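Local atomic coordinates of triphenylmethane reductase (Citrobacter sp., PDB entry 2JL1), a protein that probably catalyses the NADP(H)-dependent reduction of triphenylmethane dyes, binding the cofactor on a Rossmann-type fold of the NmrA-like family. Residues L70-G75 and V85-V90; G75-N80 and I115-V120; H101-G106 and T136-A141. All blocks are in the same frame, centred on the assembly; numbering follows the deposited sequence.

Contact 1: residues L70-G75 and V85-V90. With NAP (NADP nicotinamide-adenine-dinucleotide phosphate), chain B.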
loop_
_atom_site.group_PDB
_atom_site.type_symbol
_atom_site.label_atom_id
_atom_site.label_comp_id
_atom_site.label_asym_id
_atom_site.label_seq_id
_atom_site.Cartn_x
_atom_site.Cartn_y
_atom_site.Cartn_z
ATOM N N LEU A 70 -15.949 7.698 9.358
ATOM C CA LEU A 70 -16.024 7.602 7.893
ATOM C C LEU A 70 -16.030 6.160 7.426
ATOM O O LEU A 70 -15.119 5.390 7.762
ATOM C CB LEU A 70 -14.849 8.345 7.226
ATOM C CG LEU A 70 -14.777 8.260 5.689
ATOM C CD1 LEU A 70 -15.965 8.959 5.019
ATOM C CD2 LEU A 70 -13.439 8.758 5.125
ATOM N N LEU A 71 -17.048 5.785 6.652
ATOM C CA LEU A 71 -16.985 4.491 5.945
ATOM C C LEU A 71 -16.516 4.766 4.519
ATOM O O LEU A 71 -17.251 5.326 3.698
ATOM C CB LEU A 71 -18.310 3.734 5.983
ATOM C CG LEU A 71 -18.275 2.399 5.192
ATOM C CD1 LEU A 71 -17.309 1.365 5.844
ATOM C CD2 LEU A 71 -19.655 1.816 5.027
ATOM N N PHE A 72 -15.271 4.372 4.258
ATOM C CA PHE A 72 -14.618 4.549 2.989
ATOM C C PHE A 72 -14.924 3.253 2.207
ATOM O O PHE A 72 -14.383 2.199 2.511
ATOM C CB PHE A 72 -13.121 4.746 3.270
ATOM C CG PHE A 72 -12.235 4.755 2.045
ATOM C CD1 PHE A 72 -12.776 4.778 0.756
ATOM C CD2 PHE A 72 -10.852 4.759 2.192
ATOM C CE1 PHE A 72 -11.954 4.765 -0.372
ATOM C CE2 PHE A 72 -10.024 4.775 1.065
ATOM C CZ PHE A 72 -10.602 4.756 -0.223
ATOM N N ILE A 73 -15.849 3.327 1.252
ATOM C CA ILE A 73 -16.174 2.176 0.409
ATOM C C ILE A 73 -15.287 2.295 -0.813
ATOM O O ILE A 73 -15.224 3.359 -1.412
ATOM C CB ILE A 73 -17.681 2.148 0.023
ATOM C CG1 ILE A 73 -18.551 1.922 1.279
ATOM C CG2 ILE A 73 -17.947 1.112 -1.127
ATOM C CD1 ILE A 73 -20.056 1.897 1.001
ATOM N N SER A 74 -14.600 1.207 -1.195
ATOM C CA SER A 74 -13.615 1.274 -2.274
ATOM C C SER A 74 -14.243 1.679 -3.605
ATOM O O SER A 74 -15.424 1.443 -3.832
ATOM C CB SER A 74 -12.843 -0.058 -2.413
ATOM O OG SER A 74 -13.726 -1.176 -2.426
ATOM N N GLY A 75 -13.455 2.299 -4.481
ATOM C CA GLY A 75 -13.968 2.708 -5.786
ATOM C C GLY A 75 -14.186 1.530 -6.726
ATOM O O GLY A 75 -13.718 0.434 -6.445
ATOM N N VAL A 85 -4.258 5.818 -6.644
ATOM C CA VAL A 85 -4.250 7.295 -6.585
ATOM C C VAL A 85 -5.533 7.823 -5.959
ATOM O O VAL A 85 -5.484 8.676 -5.085
ATOM C CB VAL A 85 -4.039 7.980 -7.989
ATOM C CG1 VAL A 85 -3.966 9.502 -7.844
ATOM C CG2 VAL A 85 -2.761 7.493 -8.636
ATOM N N GLN A 86 -6.685 7.322 -6.410
ATOM C CA GLN A 86 -7.973 7.798 -5.877
ATOM C C GLN A 86 -8.072 7.513 -4.387
ATOM O O GLN A 86 -8.414 8.395 -3.583
ATOM C CB GLN A 86 -9.139 7.141 -6.614
ATOM C CG GLN A 86 -9.307 7.641 -8.056
ATOM C CD GLN A 86 -10.416 6.921 -8.784
ATOM O OE1 GLN A 86 -10.863 5.852 -8.360
ATOM N NE2 GLN A 86 -10.875 7.499 -9.888
ATOM N N HIS A 87 -7.746 6.276 -4.021
ATOM C CA HIS A 87 -7.759 5.867 -2.621
ATOM C C HIS A 87 -6.765 6.678 -1.804
ATOM O O HIS A 87 -7.060 7.053 -0.689
ATOM C CB HIS A 87 -7.473 4.364 -2.497
ATOM C CG HIS A 87 -8.631 3.483 -2.883
ATOM N ND1 HIS A 87 -8.723 2.170 -2.488
ATOM C CD2 HIS A 87 -9.746 3.733 -3.618
ATOM C CE1 HIS A 87 -9.846 1.646 -2.956
ATOM N NE2 HIS A 87 -10.488 2.578 -3.636
ATOM N N ALA A 88 -5.583 6.956 -2.347
ATOM C CA ALA A 88 -4.608 7.766 -1.611
ATOM C C ALA A 88 -5.136 9.182 -1.344
ATOM O O ALA A 88 -4.921 9.719 -0.261
ATOM C CB ALA A 88 -3.262 7.819 -2.318
ATOM N N ASN A 89 -5.822 9.769 -2.331
ATOM C CA ASN A 89 -6.492 11.066 -2.160
ATOM C C ASN A 89 -7.539 11.020 -1.056
ATOM O O ASN A 89 -7.652 11.969 -0.273
ATOM C CB ASN A 89 -7.205 11.521 -3.442
ATOM C CG ASN A 89 -6.264 11.901 -4.560
ATOM O OD1 ASN A 89 -5.094 12.251 -4.353
ATOM N ND2 ASN A 89 -6.800 11.856 -5.794
ATOM N N VAL A 90 -8.325 9.936 -1.006
ATOM C CA VAL A 90 -9.355 9.790 0.035
ATOM C C VAL A 90 -8.735 9.799 1.436
ATOM O O VAL A 90 -9.163 10.554 2.319
ATOM C CB VAL A 90 -10.211 8.510 -0.166
ATOM C CG1 VAL A 90 -11.114 8.268 1.031
ATOM C CG2 VAL A 90 -11.060 8.647 -1.434
HETATM P PA NAP B . -21.176 -0.066 -7.181
HETATM O O1A NAP B . -20.639 -0.249 -8.558
HETATM O O2A NAP B . -22.640 -0.226 -7.050
HETATM O O5B NAP B . -20.745 1.344 -6.572
HETATM C C5B NAP B . -19.486 1.946 -6.779
HETATM C C4B NAP B . -19.624 3.330 -6.162
HETATM O O4B NAP B . -18.419 4.071 -6.302
HETATM C C3B NAP B . -20.731 4.088 -6.896
HETATM O O3B NAP B . -21.577 4.705 -5.960
HETATM C C2B NAP B . -19.995 5.146 -7.668
HETATM O O2B NAP B . -20.719 6.335 -7.697
HETATM C C1B NAP B . -18.765 5.345 -6.806
HETATM N N9A NAP B . -17.714 6.005 -7.591
HETATM C C8A NAP B . -17.204 5.636 -8.805
HETATM N N7A NAP B . -16.259 6.542 -9.151
HETATM C C5A NAP B . -16.186 7.487 -8.185
HETATM C C6A NAP B . -15.406 8.634 -8.038
HETATM N N6A NAP B . -14.520 8.986 -8.965
HETATM N N1A NAP B . -15.563 9.408 -6.911
HETATM C C2A NAP B . -16.487 9.063 -5.949
HETATM N N3A NAP B . -17.251 7.927 -6.092
HETATM C C4A NAP B . -17.102 7.158 -7.200
HETATM O O3 NAP B . -20.407 -1.138 -6.232
HETATM P PN NAP B . -20.953 -2.039 -5.014
HETATM O O1N NAP B . -21.698 -1.139 -4.119
HETATM O O2N NAP B . -21.617 -3.251 -5.569
HETATM O O5D NAP B . -19.557 -2.437 -4.244
HETATM C C5D NAP B . -18.801 -1.432 -3.581
HETATM C C4D NAP B . -17.291 -1.516 -3.827
HETATM O O4D NAP B . -16.839 -2.826 -3.528
HETATM C C3D NAP B . -16.910 -1.265 -5.288
HETATM O O3D NAP B . -16.603 0.072 -5.592
HETATM C C2D NAP B . -15.719 -2.172 -5.530
HETATM O O2D NAP B . -14.469 -1.575 -5.253
HETATM C C1D NAP B . -15.922 -3.275 -4.514
HETATM N N1N NAP B . -16.379 -4.478 -5.228
HETATM C C2N NAP B . -16.370 -5.646 -4.533
HETATM C C3N NAP B . -16.736 -6.810 -5.146
HETATM C C7N NAP B . -16.711 -8.079 -4.408
HETATM O O7N NAP B . -17.235 -9.216 -5.090
HETATM N N7N NAP B . -16.165 -8.074 -3.187
HETATM C C4N NAP B . -17.222 -6.786 -6.470
HETATM C C5N NAP B . -17.317 -5.586 -7.130
HETATM C C6N NAP B . -16.834 -4.427 -6.513
HETATM P P2B NAP B . -21.685 6.716 -8.934
HETATM O O1X NAP B . -23.096 6.328 -8.537
HETATM O O2X NAP B . -21.305 5.986 -10.211
HETATM O O3X NAP B . -21.536 8.214 -9.106
#

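Contact 2: residues G75-N80 and I115-V120. With NAP (NADP nicotinamide-adenine-dinucleotide phosphate), chain B.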
loop_
_atom_site.group_PDB
_atom_site.type_symbol
_atom_site.label_atom_id
_atom_site.label_comp_id
_atom_site.label_asym_id
_atom_site.label_seq_id
_atom_site.Cartn_x
_atom_site.Cartn_y
_atom_site.Cartn_z
ATOM N N GLY A 75 -13.455 2.299 -4.481
ATOM C CA GLY A 75 -13.968 2.708 -5.786
ATOM C C GLY A 75 -14.186 1.530 -6.726
ATOM O O GLY A 75 -13.718 0.434 -6.445
ATOM N N PRO A 76 -14.944 1.745 -7.835
ATOM C CA PRO A 76 -15.105 0.741 -8.889
ATOM C C PRO A 76 -13.742 0.450 -9.476
ATOM O O PRO A 76 -12.891 1.328 -9.506
ATOM C CB PRO A 76 -15.975 1.450 -9.926
ATOM C CG PRO A 76 -16.728 2.493 -9.139
ATOM C CD PRO A 76 -15.710 2.970 -8.128
ATOM N N HIS A 77 -13.501 -0.764 -9.937
ATOM C CA HIS A 77 -12.103 -1.108 -10.127
ATOM C C HIS A 77 -11.680 -1.510 -11.526
ATOM O O HIS A 77 -11.149 -2.613 -11.748
ATOM C CB HIS A 77 -11.657 -2.124 -9.076
ATOM C CG HIS A 77 -12.563 -3.301 -8.947
ATOM N ND1 HIS A 77 -12.514 -4.370 -9.815
ATOM C CD2 HIS A 77 -13.527 -3.594 -8.037
ATOM C CE1 HIS A 77 -13.406 -5.275 -9.445
ATOM N NE2 HIS A 77 -14.043 -4.822 -8.376
ATOM N N TYR A 78 -11.879 -0.587 -12.458
ATOM C CA TYR A 78 -11.481 -0.799 -13.847
ATOM C C TYR A 78 -9.953 -0.775 -13.911
ATOM O O TYR A 78 -9.314 -1.768 -14.290
ATOM C CB TYR A 78 -12.064 0.311 -14.732
ATOM C CG TYR A 78 -13.583 0.327 -14.950
ATOM C CD1 TYR A 78 -14.119 1.004 -16.057
ATOM C CD2 TYR A 78 -14.487 -0.322 -14.072
ATOM C CE1 TYR A 78 -15.501 1.055 -16.300
ATOM C CE2 TYR A 78 -15.890 -0.273 -14.302
ATOM C CZ TYR A 78 -16.379 0.420 -15.430
ATOM O OH TYR A 78 -17.734 0.503 -15.720
ATOM N N ASP A 79 -9.380 0.363 -13.510
ATOM C CA ASP A 79 -7.949 0.618 -13.574
ATOM C C ASP A 79 -7.415 0.608 -12.134
ATOM O O ASP A 79 -7.641 1.539 -11.366
ATOM C CB ASP A 79 -7.727 1.965 -14.270
ATOM C CG ASP A 79 -6.259 2.356 -14.407
ATOM O OD1 ASP A 79 -5.349 1.766 -13.760
ATOM O OD2 ASP A 79 -6.023 3.311 -15.178
ATOM N N ASN A 80 -6.734 -0.476 -11.779
ATOM C CA ASN A 80 -6.187 -0.671 -10.434
ATOM C C ASN A 80 -5.157 0.383 -10.036
ATOM O O ASN A 80 -5.127 0.800 -8.897
ATOM C CB ASN A 80 -5.573 -2.056 -10.319
ATOM C CG ASN A 80 -6.622 -3.161 -10.364
ATOM O OD1 ASN A 80 -7.764 -2.957 -9.951
ATOM N ND2 ASN A 80 -6.237 -4.327 -10.857
ATOM N N ILE A 115 -5.682 -12.436 -7.298
ATOM C CA ILE A 115 -6.224 -11.432 -8.217
ATOM C C ILE A 115 -5.605 -10.027 -7.959
ATOM O O ILE A 115 -5.356 -9.665 -6.798
ATOM C CB ILE A 115 -7.744 -11.380 -8.172
ATOM C CG1 ILE A 115 -8.223 -10.836 -6.840
ATOM C CG2 ILE A 115 -8.339 -12.796 -8.424
ATOM C CD1 ILE A 115 -9.374 -9.867 -6.966
ATOM N N PRO A 116 -5.307 -9.260 -9.038
ATOM C CA PRO A 116 -4.618 -7.962 -8.922
ATOM C C PRO A 116 -5.251 -6.945 -7.952
ATOM O O PRO A 116 -4.523 -6.247 -7.249
ATOM C CB PRO A 116 -4.622 -7.446 -10.369
ATOM C CG PRO A 116 -4.581 -8.694 -11.192
ATOM C CD PRO A 116 -5.531 -9.616 -10.460
ATOM N N LEU A 117 -6.582 -6.899 -7.891
ATOM C CA LEU A 117 -7.296 -5.971 -7.006
ATOM C C LEU A 117 -6.913 -6.118 -5.518
ATOM O O LEU A 117 -6.999 -5.149 -4.769
ATOM C CB LEU A 117 -8.827 -6.055 -7.217
ATOM C CG LEU A 117 -9.597 -4.975 -6.428
ATOM C CD1 LEU A 117 -9.351 -3.559 -6.980
ATOM C CD2 LEU A 117 -11.085 -5.274 -6.334
ATOM N N ALA A 118 -6.450 -7.300 -5.096
ATOM C CA ALA A 118 -6.000 -7.489 -3.705
ATOM C C ALA A 118 -4.879 -6.500 -3.369
ATOM O O ALA A 118 -4.760 -6.044 -2.250
ATOM C CB ALA A 118 -5.489 -8.897 -3.500
ATOM N N HIS A 119 -4.036 -6.210 -4.364
ATOM C CA HIS A 119 -2.916 -5.302 -4.158
ATOM C C HIS A 119 -3.379 -3.884 -3.834
ATOM O O HIS A 119 -2.740 -3.182 -3.029
ATOM C CB HIS A 119 -1.957 -5.366 -5.346
ATOM C CG HIS A 119 -1.238 -6.672 -5.434
ATOM N ND1 HIS A 119 -0.806 -7.221 -6.623
ATOM C CD2 HIS A 119 -0.936 -7.569 -4.472
ATOM C CE1 HIS A 119 -0.213 -8.374 -6.376
ATOM N NE2 HIS A 119 -0.295 -8.615 -5.079
ATOM N N VAL A 120 -4.468 -3.465 -4.478
ATOM C CA VAL A 120 -5.050 -2.145 -4.253
ATOM C C VAL A 120 -5.533 -2.050 -2.811
ATOM O O VAL A 120 -5.335 -1.031 -2.147
ATOM C CB VAL A 120 -6.284 -1.900 -5.155
ATOM C CG1 VAL A 120 -6.980 -0.581 -4.755
ATOM C CG2 VAL A 120 -5.891 -1.843 -6.641
HETATM P PA NAP B . -21.176 -0.066 -7.181
HETATM O O1A NAP B . -20.639 -0.249 -8.558
HETATM O O2A NAP B . -22.640 -0.226 -7.050
HETATM O O5B NAP B . -20.745 1.344 -6.572
HETATM C C5B NAP B . -19.486 1.946 -6.779
HETATM C C4B NAP B . -19.624 3.330 -6.162
HETATM O O4B NAP B . -18.419 4.071 -6.302
HETATM C C3B NAP B . -20.731 4.088 -6.896
HETATM O O3B NAP B . -21.577 4.705 -5.960
HETATM C C2B NAP B . -19.995 5.146 -7.668
HETATM O O2B NAP B . -20.719 6.335 -7.697
HETATM C C1B NAP B . -18.765 5.345 -6.806
HETATM N N9A NAP B . -17.714 6.005 -7.591
HETATM C C8A NAP B . -17.204 5.636 -8.805
HETATM N N7A NAP B . -16.259 6.542 -9.151
HETATM C C5A NAP B . -16.186 7.487 -8.185
HETATM C C6A NAP B . -15.406 8.634 -8.038
HETATM N N6A NAP B . -14.520 8.986 -8.965
HETATM N N1A NAP B . -15.563 9.408 -6.911
HETATM C C2A NAP B . -16.487 9.063 -5.949
HETATM N N3A NAP B . -17.251 7.927 -6.092
HETATM C C4A NAP B . -17.102 7.158 -7.200
HETATM O O3 NAP B . -20.407 -1.138 -6.232
HETATM P PN NAP B . -20.953 -2.039 -5.014
HETATM O O1N NAP B . -21.698 -1.139 -4.119
HETATM O O2N NAP B . -21.617 -3.251 -5.569
HETATM O O5D NAP B . -19.557 -2.437 -4.244
HETATM C C5D NAP B . -18.801 -1.432 -3.581
HETATM C C4D NAP B . -17.291 -1.516 -3.827
HETATM O O4D NAP B . -16.839 -2.826 -3.528
HETATM C C3D NAP B . -16.910 -1.265 -5.288
HETATM O O3D NAP B . -16.603 0.072 -5.592
HETATM C C2D NAP B . -15.719 -2.172 -5.530
HETATM O O2D NAP B . -14.469 -1.575 -5.253
HETATM C C1D NAP B . -15.922 -3.275 -4.514
HETATM N N1N NAP B . -16.379 -4.478 -5.228
HETATM C C2N NAP B . -16.370 -5.646 -4.533
HETATM C C3N NAP B . -16.736 -6.810 -5.146
HETATM C C7N NAP B . -16.711 -8.079 -4.408
HETATM O O7N NAP B . -17.235 -9.216 -5.090
HETATM N N7N NAP B . -16.165 -8.074 -3.187
HETATM C C4N NAP B . -17.222 -6.786 -6.470
HETATM C C5N NAP B . -17.317 -5.586 -7.130
HETATM C C6N NAP B . -16.834 -4.427 -6.513
HETATM P P2B NAP B . -21.685 6.716 -8.934
HETATM O O1X NAP B . -23.096 6.328 -8.537
HETATM O O2X NAP B . -21.305 5.986 -10.211
HETATM O O3X NAP B . -21.536 8.214 -9.106
#

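Contact 3: residues H101-G106 and T136-A141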
loop_
_atom_site.group_PDB
_atom_site.type_symbol
_atom_site.label_atom_id
_atom_site.label_comp_id
_atom_site.label_asym_id
_atom_site.label_seq_id
_atom_site.Cartn_x
_atom_site.Cartn_y
_atom_site.Cartn_z
ATOM N N HIS A 101 -12.516 8.279 13.104
ATOM C CA HIS A 101 -12.545 6.816 12.910
ATOM C C HIS A 101 -12.730 6.516 11.433
ATOM O O HIS A 101 -13.607 7.085 10.807
ATOM C CB HIS A 101 -13.692 6.145 13.710
ATOM C CG HIS A 101 -13.770 6.583 15.142
ATOM N ND1 HIS A 101 -13.100 5.936 16.158
ATOM C CD2 HIS A 101 -14.426 7.618 15.722
ATOM C CE1 HIS A 101 -13.340 6.553 17.302
ATOM N NE2 HIS A 101 -14.138 7.579 17.066
ATOM N N ILE A 102 -11.913 5.624 10.880
ATOM C CA ILE A 102 -12.103 5.229 9.497
ATOM C C ILE A 102 -12.328 3.711 9.344
ATOM O O ILE A 102 -11.504 2.911 9.787
ATOM C CB ILE A 102 -10.938 5.725 8.610
ATOM C CG1 ILE A 102 -11.173 5.381 7.143
ATOM C CG2 ILE A 102 -9.604 5.147 9.077
ATOM C CD1 ILE A 102 -10.622 6.452 6.201
ATOM N N ALA A 103 -13.442 3.333 8.715
ATOM C CA ALA A 103 -13.682 1.942 8.280
ATOM C C ALA A 103 -13.493 1.876 6.770
ATOM O O ALA A 103 -13.977 2.766 6.062
ATOM C CB ALA A 103 -15.100 1.485 8.637
ATOM N N TYR A 104 -12.845 0.811 6.289
ATOM C CA TYR A 104 -12.527 0.642 4.880
ATOM C C TYR A 104 -12.959 -0.763 4.380
ATOM O O TYR A 104 -12.636 -1.776 5.001
ATOM C CB TYR A 104 -11.017 0.861 4.637
ATOM C CG TYR A 104 -10.602 0.516 3.211
ATOM C CD1 TYR A 104 -11.101 1.242 2.117
ATOM C CD2 TYR A 104 -9.778 -0.572 2.956
ATOM C CE1 TYR A 104 -10.758 0.907 0.806
ATOM C CE2 TYR A 104 -9.430 -0.921 1.638
ATOM C CZ TYR A 104 -9.930 -0.185 0.586
ATOM O OH TYR A 104 -9.600 -0.536 -0.687
ATOM N N THR A 105 -13.697 -0.806 3.270
ATOM C CA THR A 105 -14.124 -2.060 2.656
ATOM C C THR A 105 -12.990 -2.625 1.802
ATOM O O THR A 105 -12.802 -2.225 0.624
ATOM C CB THR A 105 -15.386 -1.888 1.764
ATOM O OG1 THR A 105 -15.115 -0.939 0.738
ATOM C CG2 THR A 105 -16.584 -1.422 2.611
ATOM N N GLY A 106 -12.263 -3.563 2.396
ATOM C CA GLY A 106 -11.107 -4.212 1.763
ATOM C C GLY A 106 -11.532 -5.548 1.191
ATOM O O GLY A 106 -12.664 -5.705 0.742
ATOM N N THR A 136 -10.981 0.386 11.100
ATOM C CA THR A 136 -11.545 -0.951 11.042
ATOM C C THR A 136 -11.462 -1.394 9.591
ATOM O O THR A 136 -12.015 -0.747 8.713
ATOM C CB THR A 136 -13.023 -1.022 11.463
ATOM O OG1 THR A 136 -13.201 -0.444 12.774
ATOM C CG2 THR A 136 -13.467 -2.499 11.512
ATOM N N PHE A 137 -10.783 -2.505 9.350
ATOM C CA PHE A 137 -10.681 -3.029 7.998
ATOM C C PHE A 137 -11.730 -4.124 7.860
ATOM O O PHE A 137 -11.661 -5.178 8.501
ATOM C CB PHE A 137 -9.262 -3.527 7.720
ATOM C CG PHE A 137 -8.231 -2.436 7.733
ATOM C CD1 PHE A 137 -6.929 -2.701 8.145
ATOM C CD2 PHE A 137 -8.560 -1.139 7.348
ATOM C CE1 PHE A 137 -5.961 -1.705 8.134
ATOM C CE2 PHE A 137 -7.585 -0.125 7.379
ATOM C CZ PHE A 137 -6.293 -0.422 7.777
ATOM N N LEU A 138 -12.756 -3.798 7.096
ATOM C CA LEU A 138 -13.879 -4.653 6.835
ATOM C C LEU A 138 -13.510 -5.392 5.563
ATOM O O LEU A 138 -13.756 -4.915 4.442
ATOM C CB LEU A 138 -15.143 -3.786 6.617
ATOM C CG LEU A 138 -15.606 -2.928 7.807
ATOM C CD1 LEU A 138 -16.618 -1.826 7.375
ATOM C CD2 LEU A 138 -16.187 -3.794 8.923
ATOM N N ARG A 139 -12.848 -6.532 5.715
ATOM C CA ARG A 139 -12.298 -7.216 4.544
ATOM C C ARG A 139 -13.366 -8.113 3.937
ATOM O O ARG A 139 -13.584 -9.228 4.398
ATOM C CB ARG A 139 -11.063 -8.030 4.935
ATOM C CG ARG A 139 -9.852 -7.193 5.310
ATOM C CD ARG A 139 -8.668 -8.107 5.490
ATOM N NE ARG A 139 -7.397 -7.402 5.335
ATOM C CZ ARG A 139 -6.230 -8.036 5.181
ATOM N NH1 ARG A 139 -6.193 -9.371 5.185
ATOM N NH2 ARG A 139 -5.102 -7.355 5.018
ATOM N N ASN A 140 -14.058 -7.606 2.919
ATOM C CA ASN A 140 -15.246 -8.282 2.401
ATOM C C ASN A 140 -14.887 -9.456 1.499
ATOM O O ASN A 140 -13.912 -9.396 0.770
ATOM C CB ASN A 140 -16.145 -7.299 1.645
ATOM C CG ASN A 140 -16.846 -6.314 2.567
ATOM O OD1 ASN A 140 -16.893 -6.499 3.792
ATOM N ND2 ASN A 140 -17.359 -5.241 1.989
ATOM N N ALA A 141 -15.713 -10.507 1.551
ATOM C CA ALA A 141 -15.710 -11.561 0.551
ATOM C C ALA A 141 -16.226 -11.043 -0.799
ATOM O O ALA A 141 -16.844 -9.973 -0.886
ATOM C CB ALA A 141 -16.628 -12.707 1.015
#

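Contact 1: residues L70-G75 and V85-V90
F72 drives the rim of its ring at H87 and offers a face to V90, joining strand 69-72 to helix 80-96 within a beta-alpha-beta unit of the Rossmann fold. At F72, CG lies anti to the backbone N (chi1 172°), which carries the ring off the sheet toward the helix. There V90 CG1 sits almost on the ring normal, 3.5 Å from the centroid of the F72 ring, a CH-pi contact to which a slim branched valine is well suited. The far end of the same ring meets H87 in a T-shaped pair: F72 CZ stands 3.5 Å from H87 CG, over the imidazole face but displaced toward its rim, with the planes at 73°. I73, next along the chain, turns from the helix and lays CG2 against C5D of the NADP. S74 then brings CB to 3.5 Å from H87 CE1, while its carbonyl O accepts a hydrogen bond from the cofactor hydroxyl O3D; S74 OG lies near O2D of the same ribose. G75 has no side chain to stand between backbone and helix, so its main chain can come close to the imidazole, and its N-H points to the helix. Histidine suits this buried place because its two nitrogens serve opposite needs: ND1 pairs with T124 OG1, which fixes the ring's rotation, and NE2 is left to accept. G75 N gives H87 NE2 a nearly straight hydrogen bond of 3.1 Å, 171° at the hydrogen and close to the imidazole plane.

Contact 2: residues G75-N80 and I115-V120
L117 spreads its two methyls between H77 and N80, and the contact is made by van der Waals and CH-pi packing. The CH-pi interaction comes first. L117 CD2 lies over the centre of the H77 imidazole, 3.5 Å from the ring centroid and 13° from the normal, the two side chains crossing at about a right angle. H77 CG stands between the backbone N and the carbonyl carbon (chi1 50°), which presents a ring face to the leucine; the other branch, L117 CD1, reaches H77 CB at 3.4 Å. A flat imidazole is apt here, since its face can take a methyl while its edge meets the cofactor: H77 NE2 is 3.4 Å from C6N of the nicotinamide ring.

Van der Waals contacts of N80 form the second group. Its amide meets P116 and L117, ND2 3.5 Å from P116 CB and OD1 3.4 Å from L117 CD1, while N80 CB rests 3.7 Å from V120 CG2. OD1 is buried by these carbons without a polar partner in the model, probably at some energetic cost. The rigid ring of P116 gives N80 ND2 an apolar surface to rest on.

Polar contacts of this loop run to the helix that follows and to the second subunit. D79 is the N-cap of helix 80-96, its OD1 bonded to L82 N and also salt-bridged to R95 of the second subunit; a short carboxylate suits both tasks.

The loop after strand 69-72 thus passes against the N-terminal part of helix 117-130, and L83 of helix 80-96 touches both, at H77, L117 and V120.

Contact 3: residues H101-G106 and T136-A141
A103 and L138 lie on one face of the sheet, Y104 and F137 on the other, and between them the backbones of strands 101-107 and 135-140 run parallel. On the first face A103 CB is 3.9 Å from L138 CD1; the small alanine leaves room for the longer leucine, which also packs on A182 and V185 of helix 175-186. Further along this face the T105 methyl and CB lie against N140, each 3.9 Å from N140 ND2, the two side chains crossing at a slant. T105 OG1 is turned between its backbone N and carbonyl carbon (chi1 59°) and bonds to S74 N, so that threonine serves both the sheet and the neighbouring loop.

On the other face F137 CD2 approaches Y104 CB at 4.2 Å, with the F137 ring tilted against it. The tyrosine ring itself leads away from F137: its CG is anti to the backbone N (chi1 172°), and its OH bonds to H121 ND1 of helix 117-130. R139 sits beside G106, where the absence of a side chain gives the arginine space; its guanidinium end forms salt bridges with E125 and E111, which probably balance its charge in this buried setting.

The backbone ladder fixes these positions. T136 N bonds to I102 O, Y104 N to T136 O at 3.0 Å, L138 N to Y104 O at 2.9 Å and G106 N to L138 O; N140 N to G106 O, at 3.2 Å, is weak. Strand, helix 117-130 and strand make a beta-alpha-beta crossover of the parallel Rossmann sheet, whose carboxyl ends lead into the NADP site, here through A141.

Contacts 1 and 3 are buried in the Rossmann core, whereas contact 2 is partly exposed; contacts 1 and 2 both touch the second subunit, and contact 3 does not. G75 belongs to both contacts 1 and 2, which meet the same cofactor, and V120 CG1 packs beside H87 ND1. Contact 1 joins contact 3 through the sheet, by backbone hydrogen bonds of F72 and L70 to A103 on the neighbouring strand. Their chemistry follows their place: repeated main-chain bonds between strands in contact 3, aromatic packing with one histidine bond between strand and helix in contact 1, and methyl groups against imidazole and amide in the loop of contact 2.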